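Local atomic coordinates of lipase (Pelosinus fermentans, PDB entry 5AH0), a protein that hydrolyses the polyester poly(butylene adipate-co-terephthalate) as a zinc-binding lipase of the alpha/beta-hydrolase superfamily. Residues N18-L23 / A184-F189; G11-G16 / G176-N181; G325-I328 / K333-N336; T122-L127 / S255-F260. One frame throughout, in Å; residues are numbered along the deposited sequence.

Contact 1: N18-L23 / A184-F189; sequences NEVLGL and ASLASF
Val-20 and Leu-23 pack against Leu-186 and Phe-189, joining a type II beta turn to one face of helix 173-190. The turn runs from Val-20 to Leu-23, in the loop that follows strand 6-9 of an alpha/beta-hydrolase fold. It is closed by the bond from Leu-23 N to Val-20 O. Gly-22 takes the positive phi usual at the third place of such a turn. The contact itself is purely apolar. The two helix residues stand three positions apart, so both reach the loop from the same flank of the helix. Val-20 uses one methyl. With CG1 anti to the backbone N (chi1 -171°), CG2 is left beside that N, and it lies 4.0 Å from Leu-186 CD1. The two side chains meet at about a right angle. Leu-23 works as a fork. Its CG is anti to the backbone N (chi1 -162°), which carries both methyls out to the helix. CD2 sits 4.1 Å from Leu-186 CD2, and Leu-23 CD2 is also 4.1 Å from Phe-189 CD2. Leu-186 thus spends one methyl on each loop residue: CD1 on Val-20, CD2 on Leu-23. Thr-190 adds to the same surface, touching both Val-20 and Leu-23. On the loop side, Val-20 also leans on Trp-15, whose NE1 is hydrogen-bonded to Leu-23 O. Phe-189 is partly exposed and borders the patch. Leu-23 meets the rim of its ring and not its face: CD1 lies in the ring plane, 3.8 Å from Phe-189 CE2.

Contact 2: G11-G16 / G176-N181; sequences GFMGWG and GDFAKN
Phe-12 and Phe-178 form the tight part of this buried contact between a type II turn, Gly-11 to Gly-14, and helix 173-190. The side chains slide past each other in opposite directions, and the rings lie nearly parallel but slid apart. The planes are at 30° and the centroids 5.6 Å apart, so overlap is slight. The closest atoms are Phe-12 CE2 and Phe-178 CD2, at 3.3 Å. Met-13 fills in beside them. Its chain bends at chi2 and chi3, which turns SD to Ala-179 CB at 3.7 Å, while its CG lies over one face of the Phe-12 ring, toward the rim. With an alanine here instead of Phe-12, a gap would probably open beside Phe-178, and Met-13 CG would lose the ring next to it. The side of the helix turned from the loop is partly open to solvent: Asp-177 and Lys-180 are partly exposed and do not touch the loop, though Lys-180 lies against helix 215-223. The loop after strand 6-9, to which this turn belongs, probably helps form the oxyanion hole, as in related lipases. Phe-175 extends the aromatic group beside Phe-12, Phe-290 of helix 288-294 meets Phe-178 edge-to-face, and Phe-223 of helix 215-223 touches Ala-179.

Contact 3: G325-I328 / K333-N336; sequences GPKI and KIVN
This is an apolar loop-to-strand contact at the margin of the parallel sheet of the alpha/beta-hydrolase fold. Ile-334, on the short strand 334-336, puts one methyl into a bend of the loop formed by Gly-325, Pro-326 and Lys-327. The strand pairs with 346-348, and the loop leads into it after only a few residues, so the contact is local in the chain. Nearly everything depends on Ile-334 CD1. Chi2 is 177°, which extends the CG1 arm and carries CD1 out to the loop. It arrives 3.6 Å from Gly-325 CA. A CB on Gly-325 would point at the methyl and come within 2.7 Å of Ile-334 CD1. The backbone angles there would also jam it against the carbonyl O of Asn-324. Pro-326 contributes mainly its carbonyl, with O 3.9 Å from Ile-334 CD1, while its ring packs on Trp-346 of the neighbouring strand. Ile-334 rests on Trp-346 too. Lys-327 supplies the outer wall with the aliphatic part of its chain, which crosses Ile-334 at about a right angle. Its charged end is engaged elsewhere: NZ makes a salt bridge with Asp-164 and a hydrogen bond with Asn-324. The bent chain brings two of its carbons onto the same methyl, with Lys-327 CG 3.6 Å and Lys-327 CD 3.5 Å from Ile-334 CD1.

Contact 4: T122-L127 / S255-F260; sequences TLVQLL and SDIYYF
Val-124 overlaps the end of Ile-257, the two side chains reaching toward each other tip to tip. The valine stands on helix 116-129, and Ile-257 comes just before strand 258-265. The isoleucine arrives with a single atom, CD1. It lies 3.7 Å from Val-124 CB and equally far from Val-124 CG1, and Val-124 CG2 is little farther, at 3.9 Å. One methyl is therefore met by the whole branched end of the valine. Ile-257 reaches this far because its chain is straight at chi2 (-177°). Val-124 keeps CG1 anti to its carbonyl carbon (chi1 -58°), which places CG2 in the crowded position between the backbone N and that carbon. From there CG2 faces Tyr-259, with Tyr-259 OH 4.1 Å away. The tyrosine and valine slide past each other in opposite directions, and the touch is light. The Tyr-259 hydroxyl has its polar partner elsewhere, in a hydrogen bond with Gln-254 N. Ile-257 also touches the tyrosine. Its CG2 lies over one face of the Tyr-259 ring, toward the rim, 3.8 Å above the plane. Its two branches thus meet different neighbours, CD1 the helix and CG2 the ring. All three residues are buried. The packing is that of a helix laid on a parallel sheet. Val-124 also rests on Val-153 and Ile-156 of strand 153-159, which pairs with 258-265, so it spans two adjacent strands. Elsewhere on this helix, Leu-123 packs on helix 54-66 and Gln-125 touches Trp-250 of helix 241-250.

In the fold
Contacts 1 and 2 share helix 173-190 and the loop after strand 6-9, their centres about 12 Å apart. Trp-15 joins them, its ring also packing on Leu-186. Contacts 3 and 4 lie across the centre of the chain, on the same parallel sheet, with centres about 14 Å apart. They do not touch, but Trp-346 meets both Ile-334 and Tyr-259. Contacts 1 and 3 are the farthest apart, about 35 Å between centres. The Phe-178 side chain of contact 2 is about 13 Å from a bound di(hydroxyethyl)ether. The zinc ion is bound by Asp-56, His-76, His-82 and Asp-233. Asp-56 belongs to helix 54-66, on which the helix of contact 4 packs.

Contact 1: N18-L23 / A184-F189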
# COMPACT_ATOMS: atom_id res chain seq x y z
N ASN A 18 11.43 -11.59 3.09
CA ASN A 18 12.44 -12.44 2.47
C ASN A 18 13.28 -11.66 1.46
O ASN A 18 14.10 -12.22 0.74
CB ASN A 18 11.77 -13.62 1.79
CG ASN A 18 11.03 -14.51 2.77
OD1 ASN A 18 11.45 -14.68 3.92
ND2 ASN A 18 9.89 -15.05 2.33
N GLU A 19 13.05 -10.35 1.41
CA GLU A 19 13.77 -9.45 0.52
C GLU A 19 14.52 -8.40 1.33
O GLU A 19 14.18 -8.15 2.49
CB GLU A 19 12.81 -8.76 -0.44
CG GLU A 19 12.14 -9.67 -1.44
CD GLU A 19 10.99 -8.99 -2.16
OE1 GLU A 19 10.11 -8.43 -1.48
OE2 GLU A 19 10.96 -9.02 -3.41
N VAL A 20 15.52 -7.78 0.71
CA VAL A 20 16.28 -6.70 1.32
C VAL A 20 16.72 -7.10 2.72
O VAL A 20 16.24 -6.55 3.71
CB VAL A 20 15.46 -5.40 1.40
CG1 VAL A 20 16.33 -4.23 1.84
CG2 VAL A 20 14.83 -5.09 0.06
N LEU A 21 17.62 -8.07 2.79
CA LEU A 21 18.15 -8.52 4.06
C LEU A 21 18.70 -7.35 4.84
O LEU A 21 19.37 -6.48 4.28
CB LEU A 21 19.24 -9.57 3.85
CG LEU A 21 18.75 -11.02 3.90
CD1 LEU A 21 17.68 -11.28 2.84
CD2 LEU A 21 19.93 -11.96 3.72
N GLY A 22 18.40 -7.30 6.13
CA GLY A 22 18.98 -6.29 6.98
C GLY A 22 18.11 -5.07 7.17
O GLY A 22 18.42 -4.23 8.00
N LEU A 23 17.03 -4.96 6.41
CA LEU A 23 16.10 -3.84 6.56
C LEU A 23 14.65 -4.29 6.35
O LEU A 23 14.25 -4.62 5.24
CB LEU A 23 16.43 -2.71 5.59
CG LEU A 23 15.80 -1.35 5.95
CD1 LEU A 23 16.50 -0.74 7.15
CD2 LEU A 23 15.82 -0.40 4.79
N ALA A 184 17.99 1.55 -5.80
CA ALA A 184 19.39 1.93 -5.70
C ALA A 184 19.71 2.35 -4.28
O ALA A 184 20.76 2.01 -3.74
CB ALA A 184 19.70 3.04 -6.67
N SER A 185 18.77 3.06 -3.66
CA SER A 185 18.96 3.53 -2.30
C SER A 185 19.05 2.37 -1.31
O SER A 185 19.91 2.37 -0.43
CB SER A 185 17.82 4.45 -1.87
OG SER A 185 18.00 4.88 -0.53
N LEU A 186 18.17 1.39 -1.45
CA LEU A 186 18.17 0.23 -0.56
C LEU A 186 19.48 -0.55 -0.66
O LEU A 186 20.06 -0.96 0.35
CB LEU A 186 17.00 -0.68 -0.89
CG LEU A 186 15.60 -0.14 -0.63
CD1 LEU A 186 14.56 -1.21 -0.99
CD2 LEU A 186 15.43 0.34 0.80
N ALA A 187 19.95 -0.75 -1.89
CA ALA A 187 21.19 -1.48 -2.14
C ALA A 187 22.37 -0.79 -1.46
O ALA A 187 23.25 -1.46 -0.93
CB ALA A 187 21.45 -1.62 -3.63
N SER A 188 22.40 0.53 -1.49
CA SER A 188 23.50 1.25 -0.85
C SER A 188 23.41 1.19 0.67
O SER A 188 24.37 0.83 1.34
CB SER A 188 23.52 2.71 -1.29
OG SER A 188 24.39 3.47 -0.46
N PHE A 189 22.22 1.47 1.18
CA PHE A 189 21.99 1.60 2.61
C PHE A 189 22.23 0.30 3.39
O PHE A 189 22.65 0.34 4.54
CB PHE A 189 20.56 2.07 2.85
CG PHE A 189 20.25 2.41 4.27
CD1 PHE A 189 20.83 3.51 4.88
CD2 PHE A 189 19.37 1.64 5.00
CE1 PHE A 189 20.55 3.82 6.20
CE2 PHE A 189 19.08 1.95 6.32
CZ PHE A 189 19.67 3.04 6.91

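Contact 2: G11-G16 / G176-N181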
# COMPACT_ATOMS: atom_id res chain seq x y z
N GLY A 11 3.25 -0.37 1.01
CA GLY A 11 2.74 0.48 -0.06
C GLY A 11 3.54 0.41 -1.35
O GLY A 11 4.04 -0.65 -1.74
N PHE A 12 3.64 1.56 -2.01
CA PHE A 12 4.38 1.69 -3.26
C PHE A 12 5.88 1.38 -3.08
O PHE A 12 6.53 1.97 -2.23
CB PHE A 12 4.15 3.11 -3.80
CG PHE A 12 4.99 3.48 -4.98
CD1 PHE A 12 5.15 2.61 -6.05
CD2 PHE A 12 5.61 4.72 -5.03
CE1 PHE A 12 5.94 2.97 -7.15
CE2 PHE A 12 6.39 5.09 -6.11
CZ PHE A 12 6.55 4.21 -7.17
N MET A 13 6.40 0.44 -3.87
CA MET A 13 7.80 -0.02 -3.82
C MET A 13 8.15 -0.77 -2.55
O MET A 13 9.33 -1.05 -2.30
CB MET A 13 8.78 1.14 -3.98
CG MET A 13 8.66 1.91 -5.28
SD MET A 13 9.03 0.89 -6.70
CE MET A 13 10.65 0.23 -6.32
N GLY A 14 7.15 -1.10 -1.75
CA GLY A 14 7.36 -1.88 -0.54
C GLY A 14 7.87 -3.27 -0.87
O GLY A 14 7.70 -3.75 -1.99
N TRP A 15 8.49 -3.92 0.12
CA TRP A 15 9.15 -5.23 -0.05
C TRP A 15 8.86 -6.21 1.10
O TRP A 15 8.53 -5.79 2.21
CB TRP A 15 10.66 -5.04 -0.20
CG TRP A 15 11.30 -4.42 1.00
CD1 TRP A 15 11.87 -5.07 2.06
CD2 TRP A 15 11.43 -3.02 1.27
NE1 TRP A 15 12.34 -4.15 2.98
CE2 TRP A 15 12.10 -2.89 2.51
CE3 TRP A 15 11.06 -1.86 0.58
CZ2 TRP A 15 12.39 -1.65 3.07
CZ3 TRP A 15 11.35 -0.63 1.15
CH2 TRP A 15 12.00 -0.53 2.38
N GLY A 16 8.98 -7.51 0.82
CA GLY A 16 8.65 -8.53 1.80
C GLY A 16 9.83 -8.95 2.65
O GLY A 16 10.97 -8.61 2.36
N GLY A 176 9.04 6.77 -12.41
CA GLY A 176 10.09 5.81 -12.69
C GLY A 176 11.43 6.20 -12.08
O GLY A 176 12.23 5.35 -11.72
N ASP A 177 11.68 7.50 -11.98
CA ASP A 177 12.92 7.95 -11.36
C ASP A 177 12.90 7.59 -9.89
O ASP A 177 13.91 7.15 -9.33
CB ASP A 177 13.12 9.45 -11.52
CG ASP A 177 14.39 9.94 -10.86
OD1 ASP A 177 15.47 9.83 -11.49
OD2 ASP A 177 14.33 10.40 -9.70
N PHE A 178 11.74 7.78 -9.26
CA PHE A 178 11.60 7.45 -7.86
C PHE A 178 11.79 5.95 -7.63
O PHE A 178 12.44 5.54 -6.68
CB PHE A 178 10.23 7.86 -7.32
CG PHE A 178 10.06 7.53 -5.88
CD1 PHE A 178 10.62 8.34 -4.91
CD2 PHE A 178 9.41 6.37 -5.49
CE1 PHE A 178 10.51 8.02 -3.58
CE2 PHE A 178 9.30 6.04 -4.15
CZ PHE A 178 9.85 6.86 -3.20
N ALA A 179 11.20 5.13 -8.49
CA ALA A 179 11.31 3.70 -8.32
C ALA A 179 12.77 3.27 -8.40
O ALA A 179 13.29 2.65 -7.46
CB ALA A 179 10.48 2.97 -9.35
N LYS A 180 13.42 3.61 -9.51
CA LYS A 180 14.82 3.28 -9.71
C LYS A 180 15.67 3.71 -8.52
O LYS A 180 16.47 2.93 -7.99
CB LYS A 180 15.35 3.94 -10.98
CG LYS A 180 14.84 3.30 -12.26
CD LYS A 180 14.95 4.28 -13.42
CE LYS A 180 14.95 3.54 -14.74
NZ LYS A 180 14.84 4.46 -15.90
N ASN A 181 15.48 4.94 -8.06
CA ASN A 181 16.30 5.45 -6.96
C ASN A 181 16.01 4.77 -5.63
O ASN A 181 16.91 4.62 -4.81
CB ASN A 181 16.11 6.95 -6.83
CG ASN A 181 16.95 7.72 -7.82
OD1 ASN A 181 18.17 7.84 -7.66
ND2 ASN A 181 16.30 8.24 -8.87

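Contact 3: G325-I328 / K333-N336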
# COMPACT_ATOMS: atom_id res chain seq x y z
N GLY A 325 -8.42 10.63 3.78
CA GLY A 325 -9.47 9.77 3.27
C GLY A 325 -9.79 10.13 1.84
O GLY A 325 -9.41 11.21 1.37
N PRO A 326 -10.48 9.23 1.12
CA PRO A 326 -10.85 9.48 -0.27
C PRO A 326 -11.93 10.54 -0.34
O PRO A 326 -12.99 10.36 0.27
CB PRO A 326 -11.36 8.13 -0.75
CG PRO A 326 -11.81 7.43 0.48
CD PRO A 326 -10.93 7.91 1.59
N LYS A 327 -11.66 11.63 -1.05
CA LYS A 327 -12.61 12.73 -1.19
C LYS A 327 -13.10 12.89 -2.61
O LYS A 327 -14.29 13.10 -2.85
CB LYS A 327 -11.99 14.05 -0.72
CG LYS A 327 -12.02 14.27 0.78
CD LYS A 327 -10.65 14.10 1.35
CE LYS A 327 -9.69 15.08 0.75
NZ LYS A 327 -8.32 14.75 1.20
N ILE A 328 -12.18 12.81 -3.56
CA ILE A 328 -12.48 13.11 -4.95
C ILE A 328 -13.24 11.95 -5.59
O ILE A 328 -12.79 10.81 -5.55
CB ILE A 328 -11.18 13.41 -5.72
CG1 ILE A 328 -10.37 14.48 -4.99
CG2 ILE A 328 -11.47 13.90 -7.10
CD1 ILE A 328 -9.09 14.84 -5.69
N LYS A 333 -17.58 9.36 4.20
CA LYS A 333 -17.62 10.40 5.22
C LYS A 333 -16.30 10.46 5.98
O LYS A 333 -15.80 9.45 6.47
CB LYS A 333 -18.78 10.17 6.21
CG LYS A 333 -20.16 10.44 5.63
CD LYS A 333 -21.24 10.23 6.68
CE LYS A 333 -22.63 10.53 6.13
NZ LYS A 333 -23.72 10.24 7.11
N ILE A 334 -15.72 11.65 6.06
CA ILE A 334 -14.47 11.80 6.78
C ILE A 334 -14.71 12.65 8.01
O ILE A 334 -15.28 13.73 7.93
CB ILE A 334 -13.39 12.42 5.90
CG1 ILE A 334 -13.19 11.54 4.67
CG2 ILE A 334 -12.08 12.56 6.66
CD1 ILE A 334 -12.20 12.09 3.70
N VAL A 335 -14.25 12.15 9.15
CA VAL A 335 -14.53 12.74 10.45
C VAL A 335 -13.25 12.97 11.26
O VAL A 335 -12.30 12.19 11.17
CB VAL A 335 -15.49 11.81 11.24
CG1 VAL A 335 -15.58 12.18 12.70
CG2 VAL A 335 -16.86 11.79 10.58
N ASN A 336 -13.21 14.05 12.04
CA ASN A 336 -12.15 14.23 13.02
C ASN A 336 -12.32 13.28 14.21
O ASN A 336 -13.38 13.25 14.85
CB ASN A 336 -12.13 15.68 13.51
CG ASN A 336 -11.39 16.60 12.58
OD1 ASN A 336 -10.50 16.18 11.84
ND2 ASN A 336 -11.73 17.89 12.63

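Contact 4: T122-L127 / S255-F260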
# COMPACT_ATOMS: atom_id res chain seq x y z
N THR A 122 -9.70 -1.66 -1.43
CA THR A 122 -10.13 -2.44 -2.58
C THR A 122 -10.42 -3.87 -2.17
O THR A 122 -11.42 -4.46 -2.59
CB THR A 122 -9.07 -2.40 -3.68
OG1 THR A 122 -8.80 -1.04 -4.03
CG2 THR A 122 -9.53 -3.16 -4.91
N LEU A 123 -9.56 -4.42 -1.33
CA LEU A 123 -9.77 -5.77 -0.82
C LEU A 123 -11.13 -5.91 -0.15
O LEU A 123 -11.85 -6.86 -0.43
CB LEU A 123 -8.67 -6.15 0.17
CG LEU A 123 -8.91 -7.49 0.86
CD1 LEU A 123 -8.84 -8.62 -0.15
CD2 LEU A 123 -7.92 -7.70 1.99
N VAL A 124 -11.49 -4.97 0.72
CA VAL A 124 -12.75 -5.10 1.47
C VAL A 124 -13.95 -4.89 0.55
O VAL A 124 -15.02 -5.46 0.77
CB VAL A 124 -12.84 -4.13 2.68
CG1 VAL A 124 -11.67 -4.34 3.64
CG2 VAL A 124 -12.91 -2.68 2.22
N GLN A 125 -13.75 -4.10 -0.51
CA GLN A 125 -14.80 -3.88 -1.50
C GLN A 125 -15.13 -5.19 -2.21
O GLN A 125 -16.29 -5.50 -2.47
CB GLN A 125 -14.41 -2.81 -2.51
CG GLN A 125 -15.58 -2.37 -3.38
CD GLN A 125 -16.58 -1.51 -2.64
OE1 GLN A 125 -16.23 -0.76 -1.72
NE2 GLN A 125 -17.85 -1.65 -2.99
N LEU A 126 -14.09 -5.96 -2.52
CA LEU A 126 -14.24 -7.24 -3.18
C LEU A 126 -14.76 -8.30 -2.20
O LEU A 126 -15.57 -9.15 -2.58
CB LEU A 126 -12.90 -7.67 -3.78
CG LEU A 126 -12.53 -6.82 -5.00
CD1 LEU A 126 -11.19 -7.23 -5.59
CD2 LEU A 126 -13.63 -6.87 -6.05
N LEU A 127 -14.31 -8.23 -0.95
CA LEU A 127 -14.80 -9.13 0.09
C LEU A 127 -16.31 -9.05 0.23
O LEU A 127 -17.02 -10.06 0.23
CB LEU A 127 -14.15 -8.82 1.43
CG LEU A 127 -12.68 -9.21 1.55
CD1 LEU A 127 -12.19 -8.93 2.95
CD2 LEU A 127 -12.54 -10.68 1.22
N SER A 255 -19.90 -0.37 5.86
CA SER A 255 -20.66 -0.02 7.05
C SER A 255 -20.12 -0.66 8.32
O SER A 255 -20.21 -0.07 9.40
CB SER A 255 -22.12 -0.44 6.87
OG SER A 255 -22.66 0.14 5.69
N ASP A 256 -19.56 -1.86 8.19
CA ASP A 256 -19.16 -2.64 9.35
C ASP A 256 -17.65 -2.63 9.55
O ASP A 256 -17.10 -3.58 10.12
CB ASP A 256 -19.63 -4.07 9.22
CG ASP A 256 -19.17 -4.69 7.92
OD1 ASP A 256 -18.91 -3.91 6.98
OD2 ASP A 256 -19.05 -5.93 7.86
N ILE A 257 -16.98 -1.60 9.04
CA ILE A 257 -15.54 -1.47 9.20
C ILE A 257 -15.14 -0.14 9.85
O ILE A 257 -15.53 0.93 9.39
CB ILE A 257 -14.81 -1.55 7.84
CG1 ILE A 257 -15.17 -2.83 7.10
CG2 ILE A 257 -13.30 -1.44 8.03
CD1 ILE A 257 -14.42 -2.99 5.79
N TYR A 258 -14.34 -0.21 10.91
CA TYR A 258 -13.79 1.02 11.48
C TYR A 258 -12.65 1.54 10.59
O TYR A 258 -11.77 0.78 10.18
CB TYR A 258 -13.29 0.76 12.90
CG TYR A 258 -14.37 0.63 13.96
CD1 TYR A 258 -14.95 1.75 14.54
CD2 TYR A 258 -14.80 -0.62 14.38
CE1 TYR A 258 -15.94 1.63 15.51
CE2 TYR A 258 -15.78 -0.75 15.35
CZ TYR A 258 -16.34 0.38 15.90
OH TYR A 258 -17.32 0.25 16.87
N TYR A 259 -12.65 2.83 10.28
CA TYR A 259 -11.59 3.39 9.45
C TYR A 259 -10.76 4.42 10.21
O TYR A 259 -11.30 5.39 10.76
CB TYR A 259 -12.16 4.03 8.19
CG TYR A 259 -12.72 3.06 7.17
CD1 TYR A 259 -14.02 2.58 7.29
CD2 TYR A 259 -11.99 2.67 6.06
CE1 TYR A 259 -14.56 1.71 6.36
CE2 TYR A 259 -12.52 1.80 5.11
CZ TYR A 259 -13.81 1.33 5.26
OH TYR A 259 -14.36 0.46 4.34
N PHE A 260 -9.45 4.21 10.25
CA PHE A 260 -8.54 5.20 10.81
C PHE A 260 -7.50 5.60 9.76
O PHE A 260 -6.85 4.75 9.15
CB PHE A 260 -7.83 4.65 12.05
CG PHE A 260 -8.77 4.26 13.15
CD1 PHE A 260 -9.21 5.20 14.06
CD2 PHE A 260 -9.20 2.95 13.27
CE1 PHE A 260 -10.07 4.84 15.09
CE2 PHE A 260 -10.06 2.59 14.28
CZ PHE A 260 -10.50 3.53 15.19